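Putative cytoplasmic protein (Salmonella enterica subsp. enterica serovar Typhimurium, PDB 4IQN) is of unknown function, a putative cytoplasmic protein of the DUF5066 family whose structure combines helices with two small sheets. Local coordinates at residues I6-T9 with N10-L14; P72-E75 with T76-K79; S105-D108 with I109-M113. One frame throughout, in Å; residues are numbered along the deposited sequence. Where two conformers were deposited one is given.

Contact 1: residues I6-T9 with N10-L14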
ATOM      1  N   ILE A   6       3.687  -1.433 -20.516  1.00 33.84           N
ATOM      2  CA  ILE A   6       3.333  -1.483 -19.090  1.00 35.96           C
ATOM      3  C   ILE A   6       2.697  -0.194 -18.555  1.00 38.61           C
ATOM      4  O   ILE A   6       2.760   0.134 -17.322  1.00 37.24           O
ATOM      5  CB  ILE A   6       4.522  -1.938 -18.242  1.00 35.48           C
ATOM      6  CG1 ILE A   6       5.809  -1.256 -18.691  1.00 39.66           C
ATOM      7  CG2 ILE A   6       4.669  -3.456 -18.365  1.00 27.54           C
ATOM      8  CD1 ILE A   6       5.996   0.148 -18.159  1.00 49.52           C
ATOM      9  N   SER A   7       2.046   0.504 -19.476  1.00 34.29           N
ATOM     10  CA  SER A   7       1.313   1.721 -19.158  1.00 33.71           C
ATOM     11  C   SER A   7       0.138   1.476 -18.207  1.00 31.07           C
ATOM     12  O   SER A   7      -0.412   0.391 -18.083  1.00 27.62           O
ATOM     13  CB  SER A   7       0.760   2.349 -20.441  1.00 32.73           C
ATOM     14  OG  SER A   7      -0.273   1.532 -20.984  1.00 32.55           O
ATOM     15  N   LEU A   8      -0.278   2.537 -17.547  1.00 31.38           N
ATOM     16  CA  LEU A   8      -1.459   2.462 -16.739  1.00 35.34           C
ATOM     17  C   LEU A   8      -2.718   2.092 -17.570  1.00 34.20           C
ATOM     18  O   LEU A   8      -3.565   1.301 -17.135  1.00 30.99           O
ATOM     19  CB  LEU A   8      -1.608   3.790 -15.999  1.00 35.97           C
ATOM     20  CG  LEU A   8      -2.711   3.877 -15.000  1.00 30.56           C
ATOM     21  CD1 LEU A   8      -2.695   2.700 -14.036  1.00 28.75           C
ATOM     22  CD2 LEU A   8      -2.547   5.235 -14.313  1.00 27.01           C
ATOM     23  N   THR A   9      -2.814   2.619 -18.787  1.00 33.83           N
ATOM     24  CA  THR A   9      -3.976   2.358 -19.654  1.00 38.97           C
ATOM     25  C   THR A   9      -4.077   0.871 -19.945  1.00 34.81           C
ATOM     26  O   THR A   9      -5.162   0.277 -19.843  1.00 31.76           O
ATOM     27  CB  THR A   9      -3.900   3.144 -20.979  1.00 42.33           C
ATOM     28  OG1 THR A   9      -4.087   4.532 -20.706  1.00 51.81           O
ATOM     29  CG2 THR A   9      -4.993   2.705 -21.947  1.00 45.47           C
ATOM     30  N   ASN A  10      -2.939   0.281 -20.305  0.70 31.53           N
ATOM     31  CA  ASN A  10      -2.868  -1.142 -20.555  0.70 32.42           C
ATOM     32  C   ASN A  10      -3.245  -1.930 -19.292  0.70 28.12           C
ATOM     33  O   ASN A  10      -4.002  -2.911 -19.361  0.70 27.95           O
ATOM     34  CB  ASN A  10      -1.474  -1.537 -21.104  0.70 33.94           C
ATOM     35  CG  ASN A  10      -1.181  -0.979 -22.517  0.70 37.51           C
ATOM     36  OD1 ASN A  10      -0.066  -1.116 -23.028  0.70 48.63           O
ATOM     37  ND2 ASN A  10      -2.161  -0.356 -23.145  0.70 35.57           N
ATOM     38  N   LEU A  11      -2.749  -1.498 -18.133  1.00 29.99           N
ATOM     39  CA  LEU A  11      -3.047  -2.171 -16.881  1.00 27.63           C
ATOM     40  C   LEU A  11      -4.560  -2.217 -16.600  1.00 26.93           C
ATOM     41  O   LEU A  11      -5.106  -3.257 -16.245  1.00 28.58           O
ATOM     42  CB  LEU A  11      -2.292  -1.553 -15.716  1.00 26.92           C
ATOM     43  CG  LEU A  11      -2.565  -2.203 -14.354  1.00 27.01           C
ATOM     44  CD1 LEU A  11      -2.317  -3.709 -14.387  1.00 26.66           C
ATOM     45  CD2 LEU A  11      -1.660  -1.539 -13.353  1.00 33.11           C
ATOM     46  N   ILE A  12      -5.239  -1.105 -16.795  1.00 27.35           N
ATOM     47  CA  ILE A  12      -6.659  -1.071 -16.538  1.00 30.49           C
ATOM     48  C   ILE A  12      -7.430  -2.015 -17.478  1.00 30.93           C
ATOM     49  O   ILE A  12      -8.343  -2.709 -17.024  1.00 32.57           O
ATOM     50  CB  ILE A  12      -7.207   0.360 -16.593  1.00 34.61           C
ATOM     51  CG1 ILE A  12      -6.560   1.242 -15.487  1.00 28.63           C
ATOM     52  CG2 ILE A  12      -8.709   0.329 -16.448  1.00 38.49           C
ATOM     53  CD1 ILE A  12      -6.950   0.870 -14.075  1.00 32.14           C
ATOM     54  N   GLU A  13      -7.051  -2.085 -18.756  1.00 30.37           N
ATOM     55  CA  GLU A  13      -7.669  -3.063 -19.649  1.00 32.31           C
ATOM     56  C   GLU A  13      -7.513  -4.486 -19.119  1.00 36.24           C
ATOM     57  O   GLU A  13      -8.449  -5.297 -19.228  1.00 38.62           O
ATOM     58  CB  GLU A  13      -7.114  -2.989 -21.094  1.00 32.44           C
ATOM     59  CG  GLU A  13      -7.452  -1.693 -21.832  1.00 44.77           C
ATOM     60  CD  GLU A  13      -8.932  -1.310 -21.758  1.00 53.89           C
ATOM     61  OE1 GLU A  13      -9.757  -1.955 -22.427  1.00 64.46           O
ATOM     62  OE2 GLU A  13      -9.282  -0.352 -21.031  1.00 74.39           O
ATOM     63  N   LEU A  14      -6.340  -4.805 -18.583  1.00 30.85           N
ATOM     64  CA  LEU A  14      -6.117  -6.118 -17.993  1.00 31.97           C
ATOM     65  C   LEU A  14      -6.928  -6.290 -16.705  1.00 32.58           C
ATOM     66  O   LEU A  14      -7.488  -7.346 -16.466  1.00 36.90           O
ATOM     67  CB  LEU A  14      -4.623  -6.365 -17.779  1.00 30.72           C
ATOM     68  CG  LEU A  14      -3.772  -6.327 -19.059  1.00 30.99           C
ATOM     69  CD1 LEU A  14      -2.298  -6.219 -18.705  1.00 31.57           C
ATOM     70  CD2 LEU A  14      -4.042  -7.533 -19.946  1.00 38.97           C
TER
HETATM   71  O   HOH W   1      -7.521   1.379 -19.951  1.00 45.78           O
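The N-cap of helix 8-18 is built here, with S7 as the cap residue and the backbone amide of N10 as the group it holds. S7 OG accepts from N10 N at 3.0 Å over a nearly straight N-H...O path of 163°. The hydroxyl reaches that amide because chi1 of 69° sets OG between the backbone N and the carbonyl carbon of S7, within bonding distance of N10 N. Serine suits the place: its side chain is short enough to stand in for the missing acceptor of a preceding turn. Regular helical bonds then begin, L11 N to S7 O at 3.0 Å, followed by I12 N to L8 O and E13 N to T9 O. S7 O also accepts from the hydroxyl of Y171 in helix 166-174. One turn on, a water donates to both T9 O (2.6 Å) and E13 OE2 (2.7 Å), joining the carboxylate of an exposed residue to the backbone. Among the apolar residues, L8 CD1 lies 4.4 Å from L11 CD2, a loose contact, while buried L11 packs on V167 and Y171; I12 turns to the loop residues A57 and L58. The arrangement is a serine N-cap at the start of an amphipathic surface helix, with L11 and L14 laid on helix 166-174.

Contact 2: residues P72-E75 with T76-K79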
ATOM      1  N   PRO A  72     -10.144  -8.700  -2.938  1.00 26.22           N
ATOM      2  CA  PRO A  72     -10.072  -7.268  -3.178  1.00 25.78           C
ATOM      3  C   PRO A  72      -8.645  -6.716  -3.219  1.00 25.48           C
ATOM      4  O   PRO A  72      -7.709  -7.428  -2.879  1.00 23.77           O
ATOM      5  CB  PRO A  72     -10.862  -6.674  -2.011  1.00 27.44           C
ATOM      6  CG  PRO A  72     -10.758  -7.668  -0.913  1.00 30.33           C
ATOM      7  CD  PRO A  72     -10.727  -8.999  -1.611  1.00 27.33           C
ATOM      8  N   VAL A  73      -8.503  -5.461  -3.648  1.00 23.55           N
ATOM      9  CA  VAL A  73      -7.218  -4.770  -3.712  1.00 20.59           C
ATOM     10  C   VAL A  73      -7.257  -3.426  -2.994  1.00 23.42           C
ATOM     11  O   VAL A  73      -6.300  -3.036  -2.279  1.00 21.72           O
ATOM     12  CB  VAL A  73      -6.830  -4.511  -5.153  1.00 23.82           C
ATOM     13  CG1 VAL A  73      -5.500  -3.764  -5.255  1.00 24.30           C
ATOM     14  CG2 VAL A  73      -6.802  -5.805  -5.958  1.00 23.97           C
ATOM     15  N   ILE A  74      -8.353  -2.701  -3.212  1.00 22.46           N
ATOM     16  CA  ILE A  74      -8.457  -1.336  -2.719  1.00 25.74           C
ATOM     17  C   ILE A  74      -9.639  -1.154  -1.781  1.00 24.81           C
ATOM     18  O   ILE A  74     -10.201  -0.083  -1.708  1.00 27.30           O
ATOM     19  CB  ILE A  74      -8.554  -0.366  -3.908  1.00 24.18           C
ATOM     20  CG1 ILE A  74      -9.708  -0.751  -4.843  1.00 24.37           C
ATOM     21  CG2 ILE A  74      -7.261  -0.356  -4.712  1.00 25.19           C
ATOM     22  CD1 ILE A  74     -10.007   0.312  -5.865  1.00 28.87           C
ATOM     23  N   GLU A  75     -10.012  -2.204  -1.055  1.00 27.93           N
ATOM     24  CA  GLU A  75     -11.166  -2.155  -0.156  1.00 28.83           C
ATOM     25  C   GLU A  75     -10.880  -1.403   1.140  1.00 26.45           C
ATOM     26  O   GLU A  75     -11.594  -0.461   1.509  1.00 29.34           O
ATOM     27  CB  GLU A  75     -11.640  -3.556   0.151  1.00 30.18           C
ATOM     28  CG  GLU A  75     -12.854  -3.661   1.037  1.00 30.16           C
ATOM     29  CD  GLU A  75     -13.275  -5.093   1.150  1.00 37.27           C
ATOM     30  OE1 GLU A  75     -12.767  -5.769   2.052  1.00 42.46           O
ATOM     31  OE2 GLU A  75     -14.047  -5.550   0.302  1.00 40.79           O
ATOM     32  N   THR A  76      -9.845  -1.825   1.837  1.00 23.53           N
ATOM     33  CA  THR A  76      -9.521  -1.295   3.149  1.00 22.28           C
ATOM     34  C   THR A  76      -9.288   0.225   3.132  1.00 23.34           C
ATOM     35  O   THR A  76      -9.686   0.951   4.080  1.00 25.61           O
ATOM     36  CB  THR A  76      -8.273  -2.018   3.706  1.00 22.76           C
ATOM     37  OG1 THR A  76      -8.580  -3.414   3.907  1.00 24.01           O
ATOM     38  CG2 THR A  76      -7.816  -1.406   5.013  1.00 21.65           C
ATOM     39  N   LEU A  77      -8.639   0.710   2.082  1.00 25.11           N
ATOM     40  CA  LEU A  77      -8.227   2.111   2.045  1.00 24.04           C
ATOM     41  C   LEU A  77      -9.442   3.025   2.050  1.00 24.38           C
ATOM     42  O   LEU A  77      -9.365   4.197   2.489  1.00 28.57           O
ATOM     43  CB  LEU A  77      -7.339   2.391   0.845  1.00 25.03           C
ATOM     44  CG  LEU A  77      -7.939   2.277  -0.552  1.00 23.73           C
ATOM     45  CD1 LEU A  77      -8.606   3.587  -1.007  1.00 27.12           C
ATOM     46  CD2 LEU A  77      -6.849   1.823  -1.541  1.00 26.52           C
ATOM     47  N   GLN A  78     -10.569   2.514   1.579  1.00 27.78           N
ATOM     48  CA  GLN A  78     -11.790   3.354   1.511  1.00 29.77           C
ATOM     49  C   GLN A  78     -12.366   3.662   2.911  1.00 27.58           C
ATOM     50  O   GLN A  78     -13.121   4.612   3.081  1.00 32.50           O
ATOM     51  CB  GLN A  78     -12.830   2.723   0.565  1.00 35.30           C
ATOM     52  CG  GLN A  78     -12.242   2.580  -0.839  1.00 33.85           C
ATOM     53  CD  GLN A  78     -13.150   1.955  -1.846  1.00 36.96           C
ATOM     54  OE1 GLN A  78     -14.256   2.426  -2.079  1.00 43.51           O
ATOM     55  NE2 GLN A  78     -12.666   0.918  -2.507  1.00 37.00           N
ATOM     56  N   LYS A  79     -11.998   2.853   3.899  1.00 27.86           N
ATOM     57  CA  LYS A  79     -12.352   3.073   5.271  1.00 29.04           C
ATOM     58  C   LYS A  79     -11.630   4.309   5.834  1.00 30.71           C
ATOM     59  O   LYS A  79     -12.012   4.795   6.899  1.00 30.47           O
ATOM     60  CB  LYS A  79     -12.036   1.829   6.118  1.00 31.22           C
ATOM     61  CG  LYS A  79     -12.966   0.615   5.888  1.00 32.87           C
ATOM     62  CD  LYS A  79     -12.448  -0.644   6.615  1.00 37.25           C
ATOM     63  CE  LYS A  79     -13.191  -1.904   6.173  1.00 41.95           C
ATOM     64  NZ  LYS A  79     -13.202  -2.953   7.226  1.00 44.12           N
TER
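Q78 reaches back over four residues to I74 and binds its carbonyl from the side chain. Q78 NE2 donates to I74 O at 2.8 Å, and the N-H...O angle of 174° makes the bond almost linear. The oxygen lies practically in the plane of the Q78 amide, whereas the donor stands above the carbonyl plane of I74 instead of on a lone pair. With CG anti to its own carbonyl carbon (chi1 -59°) and the chain extended beyond it, the glutamine delivers its NH2 group directly to that oxygen. The same nitrogen donates to R63 O, so one side-chain amide joins two loop carbonyls; glutamine suits this work because its NH2 offers two hydrogens.

A second bond runs along the backbone, from Q78 N to E75 O at 3.1 Å, bent to 146° and again approached from above the carbonyl plane. K79 N repeats the spacing by donating to T76 O at 3.0 Å. Two successive i to i+3 bonds, with helical torsions at residues 76-79, give a short run of 3-10-like turn within the loop that links strands 48-49 and 86-87. T76 OG1 is hydrogen-bonded to D129 OD1, and the backbone of V73 also pairs with D129, while E75 N makes a weak bond to D129 OD2; this one aspartate thus holds the turn at several points.

Buried I74 and L77 run alongside each other in the same direction. L77 CD2 comes 3.6 Å from I74 CB, and L77 CG sits 3.5 Å from I74 O. Branched aliphatic side chains fill this inner side well: I74 goes on to L59, and L77 to L55 and to I126 of strand 124-128.

Contact 3: residues S105-D108 with I109-M113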
ATOM      1  N   SER A 105      -1.605 -13.286  23.090  1.00 30.06           N
ATOM      2  CA  SER A 105      -1.201 -12.932  24.455  1.00 32.04           C
ATOM      3  C   SER A 105      -2.356 -12.690  25.392  1.00 37.58           C
ATOM      4  O   SER A 105      -2.153 -12.718  26.593  1.00 39.22           O
ATOM      5  CB  SER A 105      -0.323 -11.668  24.472  1.00 30.22           C
ATOM      6  OG  SER A 105      -1.079 -10.517  24.098  1.00 32.46           O
ATOM      7  N   GLY A 106      -3.539 -12.389  24.850  1.00 33.91           N
ATOM      8  CA  GLY A 106      -4.683 -11.947  25.656  1.00 40.03           C
ATOM      9  C   GLY A 106      -4.579 -10.513  26.173  1.00 38.66           C
ATOM     10  O   GLY A 106      -5.397 -10.084  27.004  1.00 44.54           O
ATOM     11  N   ILE A 107      -3.590  -9.774  25.679  1.00 32.54           N
ATOM     12  CA  ILE A 107      -3.386  -8.372  26.017  1.00 35.41           C
ATOM     13  C   ILE A 107      -3.909  -7.585  24.852  1.00 32.40           C
ATOM     14  O   ILE A 107      -3.489  -7.825  23.723  1.00 33.96           O
ATOM     15  CB  ILE A 107      -1.893  -8.043  26.213  1.00 32.44           C
ATOM     16  CG1 ILE A 107      -1.308  -9.003  27.243  1.00 39.42           C
ATOM     17  CG2 ILE A 107      -1.707  -6.576  26.584  1.00 33.84           C
ATOM     18  CD1 ILE A 107      -0.401  -8.384  28.263  1.00 44.25           C
ATOM     19  N   ASP A 108      -4.831  -6.664  25.132  1.00 35.82           N
ATOM     20  CA  ASP A 108      -5.399  -5.772  24.119  1.00 34.10           C
ATOM     21  C   ASP A 108      -4.304  -4.866  23.560  1.00 30.01           C
ATOM     22  O   ASP A 108      -3.523  -4.271  24.324  1.00 30.21           O
ATOM     23  CB  ASP A 108      -6.528  -4.896  24.722  1.00 38.90           C
ATOM     24  CG  ASP A 108      -7.806  -5.709  25.102  1.00 51.12           C
ATOM     25  OD1 ASP A 108      -8.073  -6.769  24.485  1.00 64.94           O
ATOM     26  OD2 ASP A 108      -8.568  -5.269  26.006  1.00 57.35           O
ATOM     27  N   ILE A 109      -4.253  -4.748  22.227  1.00 30.11           N
ATOM     28  CA  ILE A 109      -3.238  -3.935  21.568  1.00 27.26           C
ATOM     29  C   ILE A 109      -3.195  -2.506  22.142  1.00 26.38           C
ATOM     30  O   ILE A 109      -2.127  -1.928  22.304  1.00 25.48           O
ATOM     31  CB  ILE A 109      -3.396  -3.958  20.029  1.00 26.88           C
ATOM     32  CG1 ILE A 109      -2.171  -3.334  19.354  1.00 25.67           C
ATOM     33  CG2 ILE A 109      -4.696  -3.260  19.596  1.00 28.80           C
ATOM     34  CD1 ILE A 109      -2.106  -3.541  17.858  1.00 28.01           C
ATOM     35  N   GLU A 110      -4.368  -1.968  22.479  1.00 29.92           N
ATOM     36  CA  GLU A 110      -4.482  -0.602  23.014  1.00 30.10           C
ATOM     37  C   GLU A 110      -3.581  -0.397  24.235  1.00 31.93           C
ATOM     38  O   GLU A 110      -2.976   0.654  24.380  1.00 35.40           O
ATOM     39  CB  GLU A 110      -5.939  -0.269  23.359  1.00 36.35           C
ATOM     40  CG  GLU A 110      -6.869  -0.195  22.140  1.00 51.96           C
ATOM     41  CD  GLU A 110      -7.445  -1.542  21.635  1.00 57.92           C
ATOM     42  OE1 GLU A 110      -7.236  -2.617  22.257  1.00 47.06           O
ATOM     43  OE2 GLU A 110      -8.125  -1.518  20.572  1.00 67.44           O
ATOM     44  N   ASP A 111      -3.468  -1.414  25.082  1.00 32.36           N
ATOM     45  CA  ASP A 111      -2.603  -1.357  26.279  1.00 35.90           C
ATOM     46  C   ASP A 111      -1.106  -1.277  25.953  1.00 34.31           C
ATOM     47  O   ASP A 111      -0.297  -0.905  26.819  1.00 35.97           O
ATOM     48  CB  ASP A 111      -2.853  -2.569  27.200  1.00 39.62           C
ATOM     49  CG  ASP A 111      -4.277  -2.614  27.754  1.00 44.77           C
ATOM     50  OD1 ASP A 111      -5.036  -1.629  27.641  1.00 51.81           O
ATOM     51  OD2 ASP A 111      -4.654  -3.653  28.300  1.00 51.70           O
ATOM     52  N   LEU A 112      -0.727  -1.638  24.731  1.00 34.32           N
ATOM     53  CA  LEU A 112       0.697  -1.664  24.371  1.00 31.76           C
ATOM     54  C   LEU A 112       1.110  -0.659  23.275  1.00 28.58           C
ATOM     55  O   LEU A 112       2.264  -0.658  22.827  1.00 26.97           O
ATOM     56  CB  LEU A 112       1.101  -3.101  24.036  1.00 31.44           C
ATOM     57  CG  LEU A 112       1.204  -3.998  25.292  1.00 31.27           C
ATOM     58  CD1 LEU A 112       1.400  -5.446  24.896  1.00 33.36           C
ATOM     59  CD2 LEU A 112       2.329  -3.572  26.233  1.00 35.35           C
HETATM   60  N   MSE A 113       0.181   0.225  22.899  1.00 27.04           N
HETATM   61  CA  MSE A 113       0.429   1.297  21.934  1.00 25.39           C
HETATM   62  C   MSE A 113       1.448   2.275  22.457  1.00 27.61           C
HETATM   63  O   MSE A 113       1.423   2.579  23.654  1.00 27.67           O
HETATM   64  CB  MSE A 113      -0.881   1.934  21.458  1.00 28.36           C
HETATM   65  CG  MSE A 113      -1.618   0.922  20.581  1.00 26.82           C
HETATM   66 SE   MSE A 113      -0.893   0.739  18.760  0.75 24.23          SE
HETATM   67  CE  MSE A 113      -1.376   2.517  18.091  1.00 32.88           C
TER
HETATM   68  O   HOH W   2      -5.374  -6.042  27.905  1.00 39.11           O
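I107 lays its CG2 methyl against L112, 3.7 Å from CD1, and the two side chains cross at about a right angle. A chi1 of -54° places CG1 of I107 beside the backbone N and leaves CG2, the other branch, to meet L112, which also packs on Y97, M102 and L220. These aliphatic residues suit the inner side of a loop whose other side carries acids.

Between I107 and L112 the backbone turns: D111 N donates to D108 O at 3.0 Å, a bond bent to 136° with the donor above the carbonyl plane, and L112 N follows with a bond to I109 O at 2.8 Å. A water accepts from D108 N at 2.9 Å and donates to D111 OD2, so the carboxylate of D111 reaches back to the start of the turn through solvent. D108, E110 and D111 are all exposed, as suits three acids so close together. Upstream, S105 OG accepts from I107 N at 3.1 Å and is itself bonded to M102 O; the intervening G106 adopts a positive phi (74°), a conformation that glycine takes most easily. The segment is thus an ST turn leading into a short 3-10-like turn, packed on helix 93-99 through Y97.

The three contacts follow one another along the chain as separate local contacts, and none touches another. Contact 1, at the start of the first helix, and contact 3, in the loop before strand 124-128, lie on opposite sides of the chain's centre, their centres about 43 Å apart. Contact 2 is the most central, about 10 Å from the centre of the chain; its centre is about 20 Å from that of contact 1 and about 25 Å from that of contact 3, with nearest atoms about 9 Å and 14 Å away. Contacts 1 and 3 are surface contacts with water bridges, whereas contact 2 is partly buried against strand 124-128. No active site or ligand is known here to relate them to.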